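Local coordinates for protein 3-phosphoshikimate 1-carboxyvinyltransferase (Streptomyces sviceus, PDB 7M0O) that probably transfers the enolpyruvyl group of phosphoenolpyruvate to the 5-hydroxyl of shikimate-3-phosphate, the sixth step of the chorismate pathway, at residues Leu110-Ala115 / Thr158-Leu163; Ile186-Met191 / Asp203-Pro208; Ser371-Gly376 / Ile382-Pro387. One frame throughout, in Å; residues are numbered along the deposited sequence. Where two conformers were deposited one is given.

Contact 1. Residues Leu110-Ala115 / Thr158-Leu163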
ATOM      1  N   LEU A 110       7.254 -19.644   0.900  1.00 14.34           N
ATOM      2  CA  LEU A 110       8.424 -20.443   0.532  1.00 15.84           C
ATOM      3  C   LEU A 110       9.549 -19.655  -0.142  1.00 15.88           C
ATOM      4  O   LEU A 110      10.721 -19.921   0.180  1.00 15.74           O
ATOM      5  CB  LEU A 110       7.995 -21.620  -0.357  1.00 16.96           C
ATOM      6  CG  LEU A 110       9.123 -22.627  -0.621  1.00 19.28           C
ATOM      7  CD1 LEU A 110       9.733 -23.159   0.698  1.00 16.18           C
ATOM      8  CD2 LEU A 110       8.598 -23.758  -1.477  1.00 17.70           C
ATOM      9  N   PRO A 111       9.300 -18.709  -1.055  1.00 16.02           N
ATOM     10  CA  PRO A 111      10.445 -17.955  -1.604  1.00 16.07           C
ATOM     11  C   PRO A 111      11.278 -17.279  -0.531  1.00 14.11           C
ATOM     12  O   PRO A 111      12.514 -17.242  -0.640  1.00 17.35           O
ATOM     13  CB  PRO A 111       9.777 -16.935  -2.536  1.00 17.05           C
ATOM     14  CG  PRO A 111       8.499 -17.598  -2.947  1.00 19.95           C
ATOM     15  CD  PRO A 111       8.037 -18.360  -1.743  1.00 18.15           C
ATOM     16  N   LEU A 112      10.632 -16.749   0.507  1.00 13.70           N
ATOM     17  CA  LEU A 112      11.367 -16.088   1.580  1.00 13.14           C
ATOM     18  C   LEU A 112      12.109 -17.101   2.445  1.00 16.22           C
ATOM     19  O   LEU A 112      13.280 -16.895   2.788  1.00 16.40           O
ATOM     20  CB  LEU A 112      10.410 -15.265   2.436  1.00 13.17           C
ATOM     21  CG  LEU A 112      11.063 -14.568   3.625  1.00 13.99           C
ATOM     22  CD1 LEU A 112      12.200 -13.639   3.183  1.00 15.58           C
ATOM     23  CD2 LEU A 112       9.979 -13.807   4.380  1.00 15.71           C
ATOM     24  N   SER A 113      11.453 -18.205   2.807  1.00 11.92           N
ATOM     25  CA  SER A 113      12.133 -19.156   3.685  1.00 12.11           C
ATOM     26  C   SER A 113      13.226 -19.914   2.940  1.00 16.39           C
ATOM     27  O   SER A 113      14.215 -20.332   3.558  1.00 14.86           O
ATOM     28  CB  SER A 113      11.126 -20.113   4.320  1.00 16.65           C
ATOM     29  OG  SER A 113      10.709 -21.094   3.394  1.00 19.72           O
ATOM     30  N   ARG A 114      13.072 -20.097   1.624  1.00 14.28           N
ATOM     31  CA  ARG A 114      14.147 -20.699   0.841  0.54 14.52           C
ATOM     32  C   ARG A 114      15.352 -19.772   0.768  1.00 16.84           C
ATOM     33  O   ARG A 114      16.499 -20.224   0.873  1.00 15.97           O
ATOM     34  CB  ARG A 114      13.636 -21.049  -0.558  0.54 14.85           C
ATOM     35  CG  ARG A 114      14.703 -21.505  -1.543  0.54 20.09           C
ATOM     36  CD  ARG A 114      14.586 -20.704  -2.827  0.54 24.16           C
ATOM     37  NE  ARG A 114      14.593 -19.277  -2.523  0.54 27.55           N
ATOM     38  CZ  ARG A 114      13.851 -18.362  -3.136  0.54 17.34           C
ATOM     39  NH1 ARG A 114      13.027 -18.695  -4.115  0.54 30.90           N
ATOM     40  NH2 ARG A 114      13.953 -17.108  -2.763  0.54 23.21           N
ATOM     41  N   ALA A 115      15.108 -18.469   0.600  1.00 13.89           N
ATOM     42  CA  ALA A 115      16.195 -17.500   0.550  1.00 16.41           C
ATOM     43  C   ALA A 115      16.912 -17.396   1.891  1.00 17.59           C
ATOM     44  O   ALA A 115      18.140 -17.288   1.923  1.00 14.04           O
ATOM     45  CB  ALA A 115      15.647 -16.136   0.111  1.00 16.27           C
ATOM     46  N   THR A 158      10.973  -7.469  -0.717  1.00 13.93           N
ATOM     47  CA  THR A 158      11.090  -6.347   0.208  1.00 13.36           C
ATOM     48  C   THR A 158      11.613  -6.795   1.570  1.00 13.27           C
ATOM     49  O   THR A 158      12.438  -6.102   2.182  1.00 11.57           O
ATOM     50  CB  THR A 158       9.731  -5.644   0.303  1.00 20.58           C
ATOM     51  OG1 THR A 158       9.583  -4.789  -0.838  1.00 20.28           O
ATOM     52  CG2 THR A 158       9.590  -4.840   1.580  1.00 15.61           C
ATOM     53  N   ALA A 159      11.195  -7.976   2.034  1.00 13.09           N
ATOM     54  CA  ALA A 159      11.763  -8.545   3.257  1.00 12.74           C
ATOM     55  C   ALA A 159      13.281  -8.747   3.144  1.00 10.49           C
ATOM     56  O   ALA A 159      14.023  -8.413   4.079  1.00 11.27           O
ATOM     57  CB  ALA A 159      11.067  -9.870   3.588  1.00 13.01           C
ATOM     58  N   LEU A 160      13.760  -9.278   2.009  1.00 14.35           N
ATOM     59  CA  LEU A 160      15.201  -9.475   1.831  1.00 13.37           C
ATOM     60  C   LEU A 160      15.943  -8.145   1.740  1.00 13.75           C
ATOM     61  O   LEU A 160      17.028  -7.993   2.320  1.00 14.50           O
ATOM     62  CB  LEU A 160      15.473 -10.313   0.580  1.00 18.72           C
ATOM     63  CG  LEU A 160      15.150 -11.801   0.697  1.00 19.09           C
ATOM     64  CD1 LEU A 160      15.430 -12.503  -0.622  1.00 16.21           C
ATOM     65  CD2 LEU A 160      15.928 -12.450   1.858  1.00 20.00           C
ATOM     66  N   LEU A 161      15.387  -7.167   1.013  1.00 12.43           N
ATOM     67  CA  LEU A 161      16.001  -5.837   0.990  1.00 13.35           C
ATOM     68  C   LEU A 161      16.109  -5.262   2.397  1.00 11.74           C
ATOM     69  O   LEU A 161      17.166  -4.759   2.804  1.00 12.13           O
ATOM     70  CB  LEU A 161      15.197  -4.893   0.088  1.00 12.00           C
ATOM     71  CG  LEU A 161      15.264  -5.162  -1.417  1.00 12.16           C
ATOM     72  CD1 LEU A 161      14.064  -4.502  -2.113  1.00 15.55           C
ATOM     73  CD2 LEU A 161      16.579  -4.628  -1.979  1.00 16.56           C
ATOM     74  N   LEU A 162      15.026  -5.354   3.172  1.00 12.91           N
ATOM     75  CA  LEU A 162      15.034  -4.799   4.519  1.00 10.58           C
ATOM     76  C   LEU A 162      16.026  -5.529   5.414  1.00 11.36           C
ATOM     77  O   LEU A 162      16.642  -4.912   6.291  1.00 12.40           O
ATOM     78  CB  LEU A 162      13.620  -4.844   5.103  1.00  9.82           C
ATOM     79  CG  LEU A 162      12.635  -3.853   4.456  1.00 13.44           C
ATOM     80  CD1 LEU A 162      11.213  -4.128   4.917  1.00 13.15           C
ATOM     81  CD2 LEU A 162      13.019  -2.437   4.752  1.00 12.52           C
ATOM     82  N   LEU A 163      16.217  -6.831   5.180  1.00 12.91           N
ATOM     83  CA  LEU A 163      17.178  -7.616   5.964  1.00 12.53           C
ATOM     84  C   LEU A 163      18.626  -7.198   5.710  1.00 15.74           C
ATOM     85  O   LEU A 163      19.461  -7.274   6.630  1.00 12.38           O
ATOM     86  CB  LEU A 163      16.986  -9.105   5.641  1.00 12.45           C
ATOM     87  CG  LEU A 163      18.019 -10.116   6.163  1.00 11.25           C
ATOM     88  CD1 LEU A 163      17.902 -10.277   7.648  1.00 11.84           C
ATOM     89  CD2 LEU A 163      17.853 -11.469   5.481  1.00  9.79           C
TER
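L112 and L160 run past each other in opposite directions between two helices, each setting its two methyls against an alanine of the other helix. L112 holds CG anti to its own amide nitrogen (chi1 178°), which carries the isobutyl tip across to helix 155-163. There CD1 rests against the methyl of A159, 4.0 Å from its CB, with CD2 of L112 only slightly farther from the same carbon; the same CD1 lies 4.1 Å from CD2 of L160. The return contact is shorter: CD1 of L160 comes within 3.7 Å of A115 CB, so that each leucine fork straddles the alanine methyl offered by the opposite helix. EPSP synthases are built of two domains, each an inverse alpha/beta barrel with helices inside and sheets on the outer surface, and this pairing joins two neighbouring helices inside one such domain. The two short axes make an angle of 33° and approach to 10.7 Å, a separation bridged by the two leucines, and no hydrogen bond crosses between the segments. All four residues are buried. Helix 79-90 packs on the same side chains, with R83 and T87 against L112 and F84 against A159, while L148 packs on L160.

Contact 2. Residues Ile186-Met191 / Asp203-Pro208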
ATOM      1  N   ILE A 186       9.425   2.179  -3.480  1.00 17.28           N
ATOM      2  CA  ILE A 186       9.003   2.651  -2.161  1.00 13.46           C
ATOM      3  C   ILE A 186       9.876   2.042  -1.067  1.00 15.54           C
ATOM      4  O   ILE A 186      10.275   2.734  -0.117  1.00 15.22           O
ATOM      5  CB  ILE A 186       7.512   2.340  -1.933  1.00 16.16           C
ATOM      6  CG1 ILE A 186       6.661   3.149  -2.917  1.00 18.38           C
ATOM      7  CG2 ILE A 186       7.087   2.618  -0.469  1.00 18.06           C
ATOM      8  CD1 ILE A 186       5.230   2.708  -2.934  1.00 20.26           C
ATOM      9  N   THR A 187      10.190   0.744  -1.177  1.00 16.75           N
ATOM     10  CA  THR A 187      11.046   0.123  -0.167  1.00 12.64           C
ATOM     11  C   THR A 187      12.418   0.789  -0.139  1.00 14.34           C
ATOM     12  O   THR A 187      12.954   1.084   0.937  1.00 13.16           O
ATOM     13  CB  THR A 187      11.194  -1.377  -0.418  1.00 14.87           C
ATOM     14  OG1 THR A 187       9.917  -2.023  -0.368  1.00 14.97           O
ATOM     15  CG2 THR A 187      12.109  -2.007   0.637  1.00 14.46           C
ATOM     16  N   LEU A 188      12.985   1.075  -1.313  1.00 15.39           N
ATOM     17  CA  LEU A 188      14.315   1.671  -1.334  1.00 14.92           C
ATOM     18  C   LEU A 188      14.298   3.090  -0.776  1.00 14.95           C
ATOM     19  O   LEU A 188      15.231   3.493  -0.074  1.00 14.51           O
ATOM     20  CB  LEU A 188      14.883   1.650  -2.751  1.00 17.82           C
ATOM     21  CG  LEU A 188      15.050   0.262  -3.374  1.00 18.94           C
ATOM     22  CD1 LEU A 188      15.840   0.346  -4.670  1.00 24.52           C
ATOM     23  CD2 LEU A 188      15.728  -0.700  -2.418  1.00 17.33           C
ATOM     24  N   ALA A 189      13.246   3.861  -1.067  1.00 14.59           N
ATOM     25  CA  ALA A 189      13.173   5.217  -0.540  1.00 19.22           C
ATOM     26  C   ALA A 189      13.038   5.217   0.981  1.00 15.54           C
ATOM     27  O   ALA A 189      13.598   6.088   1.663  1.00 13.57           O
ATOM     28  CB  ALA A 189      12.008   5.968  -1.181  1.00 14.60           C
ATOM     29  N   MET A 190      12.285   4.262   1.529  1.00 15.83           N
ATOM     30  CA  MET A 190      12.138   4.203   2.981  1.00 15.34           C
ATOM     31  C   MET A 190      13.453   3.804   3.642  1.00 14.01           C
ATOM     32  O   MET A 190      13.837   4.364   4.679  1.00 12.16           O
ATOM     33  CB  MET A 190      11.003   3.247   3.357  1.00 14.29           C
ATOM     34  CG  MET A 190       9.618   3.741   2.890  1.00 12.96           C
ATOM     35  SD  MET A 190       8.239   2.696   3.394  1.00 14.90           S
ATOM     36  CE  MET A 190       8.306   2.909   5.182  1.00 10.77           C
ATOM     37  N   MET A 191      14.174   2.853   3.042  1.00 14.70           N
ATOM     38  CA  MET A 191      15.492   2.506   3.559  1.00 12.73           C
ATOM     39  C   MET A 191      16.424   3.717   3.544  1.00 15.47           C
ATOM     40  O   MET A 191      17.238   3.890   4.463  1.00 16.16           O
ATOM     41  CB  MET A 191      16.071   1.334   2.759  1.00 13.89           C
ATOM     42  CG  MET A 191      15.323  -0.012   2.954  1.00 12.17           C
ATOM     43  SD  MET A 191      15.878  -1.342   1.859  1.00 13.49           S
ATOM     44  CE  MET A 191      17.548  -1.597   2.481  1.00 13.14           C
ATOM     45  N   ASP A 203      20.204  -7.180 -12.606  1.00 34.50           N
ATOM     46  CA  ASP A 203      19.167  -7.879 -11.863  1.00 37.11           C
ATOM     47  C   ASP A 203      19.510  -8.054 -10.387  1.00 26.62           C
ATOM     48  O   ASP A 203      18.816  -8.807  -9.695  1.00 26.82           O
ATOM     49  CB  ASP A 203      18.895  -9.244 -12.502  1.00 37.16           C
ATOM     50  CG  ASP A 203      18.247  -9.135 -13.875  1.00 50.05           C
ATOM     51  OD1 ASP A 203      18.885  -9.553 -14.864  1.00 59.68           O
ATOM     52  OD2 ASP A 203      17.098  -8.641 -13.967  1.00 52.96           O
ATOM     53  N   VAL A 204      20.547  -7.373  -9.890  1.00 29.12           N
ATOM     54  CA  VAL A 204      21.059  -7.564  -8.533  1.00 21.36           C
ATOM     55  C   VAL A 204      20.900  -6.273  -7.738  1.00 25.04           C
ATOM     56  O   VAL A 204      21.397  -5.217  -8.145  1.00 26.07           O
ATOM     57  CB  VAL A 204      22.537  -8.004  -8.534  1.00 24.92           C
ATOM     58  CG1 VAL A 204      23.064  -8.093  -7.103  1.00 23.25           C
ATOM     59  CG2 VAL A 204      22.706  -9.335  -9.257  1.00 30.15           C
ATOM     60  N   PHE A 205      20.237  -6.370  -6.589  1.00 19.57           N
ATOM     61  CA  PHE A 205      20.179  -5.282  -5.631  1.00 21.30           C
ATOM     62  C   PHE A 205      21.334  -5.446  -4.650  1.00 20.01           C
ATOM     63  O   PHE A 205      21.506  -6.519  -4.058  1.00 18.26           O
ATOM     64  CB  PHE A 205      18.843  -5.277  -4.883  1.00 14.29           C
ATOM     65  CG  PHE A 205      17.628  -5.062  -5.763  1.00 13.51           C
ATOM     66  CD1 PHE A 205      17.055  -3.805  -5.886  1.00 20.33           C
ATOM     67  CD2 PHE A 205      17.049  -6.124  -6.431  1.00 16.50           C
ATOM     68  CE1 PHE A 205      15.929  -3.608  -6.676  1.00 19.84           C
ATOM     69  CE2 PHE A 205      15.919  -5.945  -7.226  1.00 20.03           C
ATOM     70  CZ  PHE A 205      15.357  -4.676  -7.349  1.00 22.97           C
ATOM     71  N   VAL A 206      22.118  -4.386  -4.486  1.00 17.60           N
ATOM     72  CA  VAL A 206      23.362  -4.418  -3.720  1.00 16.85           C
ATOM     73  C   VAL A 206      23.135  -3.602  -2.450  1.00 22.83           C
ATOM     74  O   VAL A 206      23.142  -2.364  -2.474  1.00 20.45           O
ATOM     75  CB  VAL A 206      24.540  -3.881  -4.543  1.00 17.58           C
ATOM     76  CG1 VAL A 206      25.793  -3.818  -3.696  1.00 22.58           C
ATOM     77  CG2 VAL A 206      24.743  -4.738  -5.774  1.00 18.85           C
ATOM     78  N   VAL A 207      22.927  -4.290  -1.334  1.00 16.74           N
ATOM     79  CA  VAL A 207      22.527  -3.674  -0.073  1.00 14.20           C
ATOM     80  C   VAL A 207      23.714  -3.740   0.882  1.00 22.25           C
ATOM     81  O   VAL A 207      24.212  -4.841   1.153  1.00 15.85           O
ATOM     82  CB  VAL A 207      21.300  -4.371   0.543  1.00 14.01           C
ATOM     83  CG1 VAL A 207      20.812  -3.575   1.761  1.00 13.30           C
ATOM     84  CG2 VAL A 207      20.200  -4.520  -0.502  1.00 16.68           C
ATOM     85  N   PRO A 208      24.147  -2.614   1.448  1.00 16.83           N
ATOM     86  CA  PRO A 208      25.350  -2.593   2.276  1.00 15.87           C
ATOM     87  C   PRO A 208      25.063  -3.024   3.703  1.00 18.07           C
ATOM     88  O   PRO A 208      23.913  -2.961   4.168  1.00 15.20           O
ATOM     89  CB  PRO A 208      25.778  -1.118   2.214  1.00 20.92           C
ATOM     90  CG  PRO A 208      24.486  -0.374   2.084  1.00 22.61           C
ATOM     91  CD  PRO A 208      23.589  -1.260   1.242  1.00 16.91           C
TER
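F205 and V207 are the residues of strand 204-207 that meet helix 182-193, L188 facing the first and M191 the second. F205 has its CB directed at the helix, and the ring presents its edge: CD1 of L188 lies close to the ring plane, 4.4 Å from CE1, so the leucine methyl meets the rim of the ring and not a face. This is a loose apolar approach, and L161 of helix 155-163 packs on both residues. V206 has its CB on the other side of the strand, where its side chain rests on R172. Strand 204-207 is an inner strand of a four-stranded mixed sheet: V206 pairs with A199 of strand 199-201 on one side, F205 with I173 and V207 with L171 of strand 171-174 on the other. Helix 182-193 and L161 of helix 155-163 pack on one face of the sheet; helix-on-sheet packing of this kind recurs in the two domains of EPSP synthases. V207 again turns its CB to the helix. CG1, anti to the backbone nitrogen (chi1 -173°), touches the terminal methyl of M191, its CE 3.9 Å away. The methionine chain is extended through chi2 and bends at chi3 (67°), which turns CE toward the valine, and the two side chains cross at about a right angle. V207 also packs on P165 and L161, and M191 on V198 and Y212.

Contact 3. Residues Ser371-Gly376 / Ile382-Pro387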
ATOM      1  N   SER A 371     -15.343   4.573  -6.571  1.00 10.34           N
ATOM      2  CA  SER A 371     -15.381   5.554  -7.656  1.00  7.58           C
ATOM      3  C   SER A 371     -16.796   6.052  -7.923  1.00 10.13           C
ATOM      4  O   SER A 371     -17.014   7.264  -8.004  1.00 10.96           O
ATOM      5  CB  SER A 371     -14.776   4.971  -8.931  1.00  8.63           C
ATOM      6  OG  SER A 371     -13.403   4.733  -8.772  1.00 12.50           O
ATOM      7  N   PHE A 372     -17.774   5.138  -8.053  1.00 10.60           N
ATOM      8  CA  PHE A 372     -19.125   5.568  -8.386  1.00 10.27           C
ATOM      9  C   PHE A 372     -19.864   6.156  -7.193  1.00  9.83           C
ATOM     10  O   PHE A 372     -20.882   6.839  -7.391  1.00 13.40           O
ATOM     11  CB  PHE A 372     -19.917   4.412  -9.021  1.00 12.81           C
ATOM     12  CG  PHE A 372     -19.497   4.139 -10.444  1.00 14.42           C
ATOM     13  CD1 PHE A 372     -19.948   4.949 -11.482  1.00 17.35           C
ATOM     14  CD2 PHE A 372     -18.600   3.130 -10.731  1.00 14.66           C
ATOM     15  CE1 PHE A 372     -19.531   4.732 -12.783  1.00 18.38           C
ATOM     16  CE2 PHE A 372     -18.169   2.902 -12.037  1.00 17.43           C
ATOM     17  CZ  PHE A 372     -18.639   3.700 -13.065  1.00 17.62           C
ATOM     18  N   ALA A 373     -19.339   5.977  -5.980  1.00  8.96           N
ATOM     19  CA  ALA A 373     -19.818   6.785  -4.866  1.00  9.67           C
ATOM     20  C   ALA A 373     -19.618   8.270  -5.150  1.00 10.93           C
ATOM     21  O   ALA A 373     -20.456   9.095  -4.773  1.00 11.92           O
ATOM     22  CB  ALA A 373     -19.109   6.379  -3.568  1.00 12.40           C
ATOM     23  N   VAL A 374     -18.494   8.639  -5.782  1.00 11.39           N
ATOM     24  CA  VAL A 374     -18.296  10.048  -6.101  1.00 11.39           C
ATOM     25  C   VAL A 374     -19.356  10.525  -7.090  1.00 10.77           C
ATOM     26  O   VAL A 374     -19.884  11.636  -6.970  1.00 11.65           O
ATOM     27  CB  VAL A 374     -16.870  10.295  -6.639  1.00 10.34           C
ATOM     28  CG1 VAL A 374     -16.678  11.777  -6.872  1.00 11.15           C
ATOM     29  CG2 VAL A 374     -15.821   9.774  -5.674  1.00 10.45           C
ATOM     30  N   THR A 375     -19.679   9.700  -8.090  1.00 12.20           N
ATOM     31  CA  THR A 375     -20.732  10.048  -9.036  1.00 11.87           C
ATOM     32  C   THR A 375     -22.036  10.352  -8.320  1.00 12.76           C
ATOM     33  O   THR A 375     -22.798  11.230  -8.744  1.00 12.63           O
ATOM     34  CB  THR A 375     -20.952   8.903 -10.024  1.00 14.19           C
ATOM     35  OG1 THR A 375     -19.697   8.474 -10.564  1.00 13.30           O
ATOM     36  CG2 THR A 375     -21.866   9.340 -11.152  1.00 11.82           C
ATOM     37  N   GLY A 376     -22.303   9.636  -7.228  1.00 10.38           N
ATOM     38  CA  GLY A 376     -23.542   9.813  -6.476  1.00 13.39           C
ATOM     39  C   GLY A 376     -23.691  11.153  -5.765  1.00 14.04           C
ATOM     40  O   GLY A 376     -24.804  11.472  -5.328  1.00 14.41           O
ATOM     41  N   ILE A 382     -28.010   6.285  -6.827  1.00 15.26           N
ATOM     42  CA  ILE A 382     -26.977   5.298  -7.102  1.00 18.69           C
ATOM     43  C   ILE A 382     -26.824   4.393  -5.890  1.00 20.36           C
ATOM     44  O   ILE A 382     -26.706   4.864  -4.751  1.00 23.74           O
ATOM     45  CB  ILE A 382     -25.648   5.978  -7.468  1.00 14.08           C
ATOM     46  CG1 ILE A 382     -25.745   6.519  -8.896  1.00 14.78           C
ATOM     47  CG2 ILE A 382     -24.485   4.999  -7.309  1.00 22.63           C
ATOM     48  CD1 ILE A 382     -24.455   7.147  -9.450  1.00 15.94           C
ATOM     49  N   SER A 383     -26.831   3.088  -6.141  1.00 21.45           N
ATOM     50  CA  SER A 383     -26.613   2.065  -5.137  1.00 19.92           C
ATOM     51  C   SER A 383     -25.611   1.060  -5.703  1.00 18.80           C
ATOM     52  O   SER A 383     -25.175   1.166  -6.852  1.00 16.14           O
ATOM     53  CB  SER A 383     -27.944   1.401  -4.731  1.00 18.67           C
ATOM     54  OG  SER A 383     -28.560   0.735  -5.821  1.00 24.04           O
ATOM     55  N   PHE A 384     -25.236   0.088  -4.880  1.00 21.65           N
ATOM     56  CA  PHE A 384     -24.242  -0.909  -5.235  1.00 18.04           C
ATOM     57  C   PHE A 384     -24.772  -2.290  -4.908  1.00 19.69           C
ATOM     58  O   PHE A 384     -25.454  -2.473  -3.898  1.00 19.31           O
ATOM     59  CB  PHE A 384     -22.937  -0.671  -4.468  1.00 16.89           C
ATOM     60  CG  PHE A 384     -22.471   0.757  -4.518  1.00 18.11           C
ATOM     61  CD1 PHE A 384     -21.834   1.249  -5.650  1.00 21.51           C
ATOM     62  CD2 PHE A 384     -22.676   1.601  -3.447  1.00 19.86           C
ATOM     63  CE1 PHE A 384     -21.418   2.569  -5.713  1.00 17.13           C
ATOM     64  CE2 PHE A 384     -22.259   2.919  -3.501  1.00 27.71           C
ATOM     65  CZ  PHE A 384     -21.636   3.403  -4.637  1.00 19.03           C
ATOM     66  N   ASP A 385     -24.428  -3.265  -5.747  1.00 17.28           N
ATOM     67  CA  ASP A 385     -24.818  -4.640  -5.448  1.00 21.74           C
ATOM     68  C   ASP A 385     -24.001  -5.236  -4.303  1.00 23.90           C
ATOM     69  O   ASP A 385     -24.471  -6.170  -3.638  1.00 21.61           O
ATOM     70  CB  ASP A 385     -24.720  -5.495  -6.713  1.00 17.20           C
ATOM     71  CG  ASP A 385     -23.298  -5.555  -7.307  1.00 23.89           C
ATOM     72  OD1 ASP A 385     -22.357  -4.890  -6.796  1.00 19.02           O
ATOM     73  OD2 ASP A 385     -23.130  -6.287  -8.312  1.00 23.18           O
ATOM     74  N   ASP A 386     -22.823  -4.675  -4.020  1.00 18.39           N
ATOM     75  CA  ASP A 386     -21.893  -5.238  -3.038  1.00 16.12           C
ATOM     76  C   ASP A 386     -21.150  -4.098  -2.336  1.00 17.86           C
ATOM     77  O   ASP A 386     -19.962  -3.854  -2.590  1.00 19.09           O
ATOM     78  CB  ASP A 386     -20.926  -6.201  -3.725  1.00 17.19           C
ATOM     79  CG  ASP A 386     -20.020  -6.948  -2.751  1.00 26.13           C
ATOM     80  OD1 ASP A 386     -20.283  -6.930  -1.529  1.00 32.91           O
ATOM     81  OD2 ASP A 386     -19.044  -7.578  -3.226  1.00 27.74           O
ATOM     82  N   PRO A 387     -21.829  -3.368  -1.440  1.00 21.13           N
ATOM     83  CA  PRO A 387     -21.168  -2.221  -0.783  1.00 16.28           C
ATOM     84  C   PRO A 387     -20.059  -2.612   0.178  1.00 17.96           C
ATOM     85  O   PRO A 387     -19.206  -1.771   0.490  1.00 17.51           O
ATOM     86  CB  PRO A 387     -22.320  -1.522  -0.039  1.00 20.78           C
ATOM     87  CG  PRO A 387     -23.340  -2.604   0.169  1.00 22.35           C
ATOM     88  CD  PRO A 387     -23.241  -3.501  -1.032  1.00 19.80           C
TER
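With CG anti to its carbonyl carbon (chi1 -48°), F384 sends its ring from the strand to the helix, while I382, also anti to its carbonyl carbon at CG1 (chi1 -75°) and extended through chi2, brings CD1 to T375 and G376. The phenylalanine arrives edge first. Its CZ lies 3.7 Å from the backbone nitrogen of A373 and 4.0 Å from CB of the same residue, with CE1 4.1 Å from CB of F372; A373 CA, too, lies in the ring plane. The ring rim therefore abuts the helix backbone, and the F372 ring itself leads away from 382-387 and packs on L337 and V360. I382 packs farther along 371-376: CD1 meets CG2 of T375 at 3.8 Å, the two side chains crossing at about a right angle, and it also lies 4.0 Å from the nitrogen of G376. Its CG2 faces the carbonyl oxygen of F372, which accepts a hydrogen bond from G376 N. The contact packs helix 366-375 on strand 383-384, the closing half of a beta-alpha-beta unit whose first strand, 359-360, pairs in parallel with it. With an alanine in place of F384, the edge contacts to A373 and to CB of F372 would be lost, probably leaving a gap between strand and helix. CG2 of T375, anti to the backbone nitrogen, faces I382, while OG1 is hydrogen-bonded to A302 O. With no hydrogen bond between the segments, cohesion rests on dispersion and shape fit against side chains and backbone, strand 383-384 being held separately by backbone bonds to V360.

Overall arrangement
Contacts 1 and 2 are neighbours in one half of the molecule, their centres 13 Å apart, and helix 155-163 ties them together: T158 OG1 and T187 OG1 lie 2.8 Å apart in a probable hydrogen bond, and L162 CD2 packs 3.8 Å from M191 CG. T187 OG1 is also hydrogen-bonded to R13, a residue predicted to bind shikimate-3-phosphate, which places this junction beside the probable substrate site. Contact 3 stands on the opposite side of the chain's centre, about 40 Å centre to centre from both. Its own link to the site is R367, predicted to bind phosphoenolpyruvate and carried on the same helix, with its side chain about 8 Å from that of F372.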